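Local coordinates for trypsin-resistant surface T6 protein (Streptococcus pyogenes serotype M6, PDB 4P0D) that serves as the backbone pilin, the subunit that presumably polymerises into the shaft of cell-surface pili, and is the T6 antigen of this serotype, at residues Gly17-Thr22 and Arg107-Ile112; Glu77-Ser82 and Ala86-Arg91. The protein carries 1 engineered substitution. All blocks are in the same frame, centred on the assembly; numbering follows the deposited sequence.

Interaction 1. Residues Gly17-Thr22 and Arg107-Ile112; sequences GGPTVT and RTYNPI
P19 meets Y109 where the chain leading into strand 20-31 passes over the ring of Y109 on strand 108-116, and the pair accounts for most of the small surface buried here, 127 Å² in all. The two side chains cross at roughly a right angle. The proline puts CG forward, 3.9 Å from Y109 CE2, and the approach to the ring is oblique. The same P19 CG lies 4.0 Å from Y109 OH, and P19 CD follows at 4.1 Å from that oxygen, so the proline covers the phenol end of the tyrosine rather than its root. Y109 reaches this place because its CG stands opposite the carbonyl carbon and beside the backbone N (chi1 -82°), which lifts the ring off its own strand toward the loop.

The arrangement illustrates how two segments of an Ig-like domain can meet through side chains without strand pairing: strands 20-31 and 108-116 are both antiparallel neighbours of strand 94-101, and here the loop before one leans across the start of the other. The hydroxyl of the buried Y109 keeps a polar partner, hydrogen bonding to E16 O, just before G17, while I15, L100 and A143 also touch Y109.

Beside this apolar patch lies the looser meeting of G17 with R107. Their CA atoms, 6.9 Å apart, are the nearest such pair across the contact, and G17 N is 4.5 Å from R107 NE, a distance of mere proximity. With a positive phi of 82°, G17 adopts a turn conformation that suits glycine, and the arginine passes near its bare backbone. The guanidinium is steered by other groups: NE forms a salt bridge with D105 and NH1 a hydrogen bond with S145 OG.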
loop_
_atom_site.group_PDB
_atom_site.type_symbol
_atom_site.label_atom_id
_atom_site.label_comp_id
_atom_site.label_asym_id
_atom_site.label_seq_id
_atom_site.Cartn_x
_atom_site.Cartn_y
_atom_site.Cartn_z
ATOM N N GLY A 17 11.682 12.719 -15.965
ATOM C CA GLY A 17 12.055 11.707 -15.015
ATOM C C GLY A 17 13.457 11.193 -15.137
ATOM O O GLY A 17 13.816 10.287 -14.422
ATOM N N GLY A 18 14.261 11.797 -16.014
ATOM C CA GLY A 18 15.668 11.436 -16.151
ATOM C C GLY A 18 15.992 9.985 -16.474
ATOM O O GLY A 18 16.767 9.340 -15.755
ATOM N N PRO A 19 15.436 9.462 -17.575
ATOM C CA PRO A 19 15.733 8.082 -17.947
ATOM C C PRO A 19 17.094 7.949 -18.641
ATOM O O PRO A 19 17.723 8.936 -18.980
ATOM C CB PRO A 19 14.619 7.754 -18.928
ATOM C CG PRO A 19 14.384 9.060 -19.622
ATOM C CD PRO A 19 14.539 10.108 -18.552
ATOM N N THR A 20 17.524 6.713 -18.835
ATOM C CA THR A 20 18.624 6.371 -19.709
ATOM C C THR A 20 18.057 6.273 -21.109
ATOM O O THR A 20 16.961 5.735 -21.314
ATOM C CB THR A 20 19.189 4.998 -19.300
ATOM O OG1 THR A 20 19.728 5.106 -17.986
ATOM C CG2 THR A 20 20.244 4.530 -20.240
ATOM N N VAL A 21 18.785 6.805 -22.075
ATOM C CA VAL A 21 18.390 6.705 -23.465
ATOM C C VAL A 21 19.451 5.877 -24.210
ATOM O O VAL A 21 20.656 6.205 -24.185
ATOM C CB VAL A 21 18.233 8.097 -24.112
ATOM C CG1 VAL A 21 17.785 7.959 -25.551
ATOM C CG2 VAL A 21 17.243 8.941 -23.317
ATOM N N THR A 22 18.991 4.805 -24.840
ATOM C CA THR A 22 19.820 3.947 -25.656
ATOM C C THR A 22 19.253 3.891 -27.071
ATOM O O THR A 22 18.061 3.647 -27.256
ATOM C CB THR A 22 19.876 2.529 -25.089
ATOM O OG1 THR A 22 20.100 2.569 -23.669
ATOM C CG2 THR A 22 20.995 1.737 -25.769
ATOM N N ARG A 107 8.152 6.590 -14.313
ATOM C CA ARG A 107 7.407 6.579 -15.549
ATOM C C ARG A 107 7.905 5.517 -16.512
ATOM O O ARG A 107 9.035 5.026 -16.420
ATOM C CB ARG A 107 7.339 7.963 -16.208
ATOM C CG ARG A 107 8.587 8.465 -16.895
ATOM C CD ARG A 107 8.335 9.882 -17.429
ATOM N NE ARG A 107 7.729 10.724 -16.416
ATOM C CZ ARG A 107 6.501 11.250 -16.432
ATOM N NH1 ARG A 107 5.635 11.095 -17.444
ATOM N NH2 ARG A 107 6.136 11.952 -15.378
ATOM N N THR A 108 7.021 5.166 -17.432
ATOM C CA THR A 108 7.305 4.154 -18.442
ATOM C C THR A 108 7.012 4.748 -19.810
ATOM O O THR A 108 6.018 5.462 -19.983
ATOM C CB THR A 108 6.502 2.846 -18.207
ATOM O OG1 THR A 108 6.823 1.899 -19.230
ATOM C CG2 THR A 108 5.012 3.075 -18.217
ATOM N N TYR A 109 7.897 4.455 -20.764
ATOM C CA TYR A 109 7.934 5.108 -22.072
ATOM C C TYR A 109 7.614 4.124 -23.187
ATOM O O TYR A 109 7.944 2.947 -23.081
ATOM C CB TYR A 109 9.358 5.633 -22.344
ATOM C CG TYR A 109 9.697 6.958 -21.712
ATOM C CD1 TYR A 109 9.490 8.144 -22.402
ATOM C CD2 TYR A 109 10.267 7.034 -20.440
ATOM C CE1 TYR A 109 9.823 9.376 -21.837
ATOM C CE2 TYR A 109 10.594 8.265 -19.871
ATOM C CZ TYR A 109 10.378 9.421 -20.578
ATOM O OH TYR A 109 10.723 10.658 -20.027
ATOM N N ASN A 110 6.974 4.615 -24.249
ATOM C CA ASN A 110 6.870 3.860 -25.481
ATOM C C ASN A 110 8.221 3.903 -26.205
ATOM O O ASN A 110 9.014 4.835 -25.987
ATOM C CB ASN A 110 5.810 4.432 -26.419
ATOM C CG ASN A 110 4.387 4.376 -25.849
ATOM O OD1 ASN A 110 4.072 3.644 -24.902
ATOM N ND2 ASN A 110 3.522 5.162 -26.449
ATOM N N PRO A 111 8.469 2.915 -27.079
ATOM C CA PRO A 111 9.651 2.907 -27.979
ATOM C C PRO A 111 9.591 4.022 -29.026
ATOM O O PRO A 111 8.512 4.487 -29.349
ATOM C CB PRO A 111 9.562 1.559 -28.680
ATOM C CG PRO A 111 8.480 0.792 -28.016
ATOM C CD PRO A 111 7.588 1.757 -27.311
ATOM N N ILE A 112 10.733 4.445 -29.547
ATOM C CA ILE A 112 10.773 5.476 -30.584
ATOM C C ILE A 112 11.587 4.992 -31.775
ATOM O O ILE A 112 12.640 4.377 -31.611
ATOM C CB ILE A 112 11.355 6.810 -30.076
ATOM C CG1 ILE A 112 10.598 7.297 -28.838
ATOM C CG2 ILE A 112 11.263 7.874 -31.171
ATOM C CD1 ILE A 112 11.244 8.493 -28.157
#

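Interaction 2. Residues Glu77-Ser82 and Ala86-Arg91. With CA (calcium ion), chain E.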
loop_
_atom_site.group_PDB
_atom_site.type_symbol
_atom_site.label_atom_id
_atom_site.label_comp_id
_atom_site.label_asym_id
_atom_site.label_seq_id
_atom_site.Cartn_x
_atom_site.Cartn_y
_atom_site.Cartn_z
ATOM N N GLU A 77 24.098 2.876 -29.060
ATOM C CA GLU A 77 24.580 4.194 -28.580
ATOM C C GLU A 77 23.875 4.647 -27.309
ATOM O O GLU A 77 22.646 4.528 -27.173
ATOM C CB GLU A 77 24.326 5.284 -29.623
ATOM C CG GLU A 77 24.794 4.964 -31.030
ATOM C CD GLU A 77 26.294 4.938 -31.169
ATOM O OE1 GLU A 77 27.017 5.519 -30.320
ATOM O OE2 GLU A 77 26.750 4.319 -32.144
ATOM N N ASN A 78 24.659 5.199 -26.393
ATOM C CA ASN A 78 24.142 5.788 -25.171
ATOM C C ASN A 78 24.052 7.289 -25.400
ATOM O O ASN A 78 25.028 7.893 -25.823
ATOM C CB ASN A 78 25.093 5.463 -24.026
ATOM C CG ASN A 78 25.436 3.977 -23.963
ATOM O OD1 ASN A 78 24.558 3.123 -24.077
ATOM N ND2 ASN A 78 26.727 3.667 -23.808
ATOM N N VAL A 79 22.888 7.883 -25.149
ATOM C CA VAL A 79 22.673 9.280 -25.480
ATOM C C VAL A 79 22.366 10.054 -24.195
ATOM O O VAL A 79 21.506 9.667 -23.418
ATOM C CB VAL A 79 21.559 9.411 -26.526
ATOM C CG1 VAL A 79 21.359 10.867 -26.947
ATOM C CG2 VAL A 79 21.899 8.548 -27.737
ATOM N N SER A 80 23.098 11.139 -23.965
ATOM C CA SER A 80 22.886 11.917 -22.757
ATOM C C SER A 80 21.609 12.736 -22.882
ATOM O O SER A 80 21.122 12.981 -23.985
ATOM C CB SER A 80 24.075 12.837 -22.497
ATOM O OG SER A 80 24.117 13.866 -23.472
ATOM N N ILE A 81 21.077 13.154 -21.736
ATOM C CA ILE A 81 19.920 14.038 -21.707
ATOM C C ILE A 81 20.253 15.364 -21.014
ATOM O O ILE A 81 21.175 15.450 -20.195
ATOM C CB ILE A 81 18.698 13.384 -21.007
ATOM C CG1 ILE A 81 18.991 13.092 -19.539
ATOM C CG2 ILE A 81 18.300 12.093 -21.721
ATOM C CD1 ILE A 81 17.812 12.498 -18.819
ATOM N N SER A 82 19.469 16.387 -21.341
ATOM C CA SER A 82 19.481 17.623 -20.579
ATOM C C SER A 82 18.220 18.415 -20.846
ATOM O O SER A 82 17.778 18.517 -21.983
ATOM C CB SER A 82 20.697 18.465 -20.938
ATOM O OG SER A 82 20.803 18.553 -22.332
ATOM N N ALA A 86 17.145 15.023 -25.822
ATOM C CA ALA A 86 18.378 14.280 -26.115
ATOM C C ALA A 86 18.661 14.443 -27.581
ATOM O O ALA A 86 17.714 14.427 -28.395
ATOM C CB ALA A 86 18.205 12.820 -25.760
ATOM N N THR A 87 19.941 14.637 -27.916
ATOM C CA THR A 87 20.378 14.774 -29.298
ATOM C C THR A 87 21.537 13.826 -29.614
ATOM O O THR A 87 22.486 13.695 -28.852
ATOM C CB THR A 87 20.761 16.232 -29.610
ATOM O OG1 THR A 87 19.574 17.034 -29.561
ATOM C CG2 THR A 87 21.363 16.379 -31.000
ATOM N N TYR A 88 21.437 13.183 -30.765
ATOM C CA TYR A 88 22.421 12.235 -31.248
ATOM C C TYR A 88 22.795 12.619 -32.689
ATOM O O TYR A 88 21.918 12.928 -33.507
ATOM C CB TYR A 88 21.837 10.839 -31.199
ATOM C CG TYR A 88 22.740 9.821 -31.826
ATOM C CD1 TYR A 88 23.898 9.403 -31.169
ATOM C CD2 TYR A 88 22.479 9.314 -33.102
ATOM C CE1 TYR A 88 24.752 8.487 -31.754
ATOM C CE2 TYR A 88 23.330 8.394 -33.692
ATOM C CZ TYR A 88 24.451 7.977 -33.008
ATOM O OH TYR A 88 25.325 7.066 -33.576
ATOM N N ASN A 89 24.093 12.625 -32.984
ATOM C CA ASN A 89 24.572 12.996 -34.309
ATOM C C ASN A 89 24.826 11.723 -35.095
ATOM O O ASN A 89 25.830 11.038 -34.877
ATOM C CB ASN A 89 25.869 13.804 -34.236
ATOM C CG ASN A 89 25.670 15.201 -33.669
ATOM O OD1 ASN A 89 24.781 15.946 -34.081
ATOM N ND2 ASN A 89 26.512 15.565 -32.737
ATOM N N ALA A 90 23.908 11.398 -35.993
ATOM C CA ALA A 90 23.984 10.160 -36.761
ATOM C C ALA A 90 25.045 10.336 -37.831
ATOM O O ALA A 90 25.183 11.425 -38.385
ATOM C CB ALA A 90 22.646 9.859 -37.414
ATOM N N ARG A 91 25.801 9.276 -38.097
ATOM C CA ARG A 91 26.777 9.274 -39.190
ATOM C C ARG A 91 26.198 8.519 -40.386
ATOM O O ARG A 91 26.188 7.293 -40.407
ATOM C CB ARG A 91 28.079 8.622 -38.756
ATOM C CG ARG A 91 29.126 8.637 -39.866
ATOM C CD ARG A 91 30.281 7.689 -39.595
ATOM N NE ARG A 91 31.267 8.347 -38.753
HETATM CA CA CA E . 19.276 18.271 -24.079
HETATM O O HOH W 1 21.838 14.823 -25.707
HETATM O O HOH W 2 19.838 21.083 -24.458
HETATM O O HOH W 3 20.766 17.772 -25.826
#
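E77 lays its aliphatic stem against the phenol end of Y88, with CG 3.3 Å from Y88 OH. The two side chains cross at about a right angle, and the carboxylate plane is tilted by 33° from the ring. Close packing continues through V79, whose two methyls divide the work. CG1, anti to the backbone N (chi1 -177°), sits 3.9 Å from A86 CB, while CG2 leans obliquely on the ring at 4.1 Å from Y88 CD1. A86 CB is also pressed against S80 O, at 3.4 Å.

With that same carbonyl the solvent side begins. Instead of meeting directly, the backbones are bridged here by one water, which donates to S80 O (2.6 Å) and accepts from T87 N (2.9 Å). Close by, S82 binds a calcium ion in bidentate fashion through its carbonyl oxygen and OG, the latter at 2.3 Å. Two waters and T85 O are also ligands, so the metal ties together the turn between the segments.

The axes of strands 77-79 and 86-91 approach to 8.0 Å, their N-to-C directions 143° apart, and each strand makes its backbone pairing with a different neighbour. E77 and V79 bond to L23 and V21 of strand 20-31, whereas A86, Y88 and A90 bond along strand 7-13; the Y88 ring meets Y96 of strand 94-101 edge-to-face.

Overall arrangement
Both contacts belong to the N-terminal Ig-like domain, and their centres are about 13 Å apart. In sequence, the two segments of interaction 2 fall between those of interaction 1. In space they are joined chiefly by sheet pairing: strands 20-31 and 75-79 are neighbours, and V21 O and V79 N, 3.0 Å apart, probably form a hydrogen bond. I81 and T22 add packing links, I81 CD1 lying 3.6 Å from G18 CA against the loop that carries P19, and T22 CG2 3.5 Å from E77 O. The calcium bound by S82 is about 11 Å from the side chain of P19, so the metal-bound turn and the proline-tyrosine contact are close but separate features of the same domain.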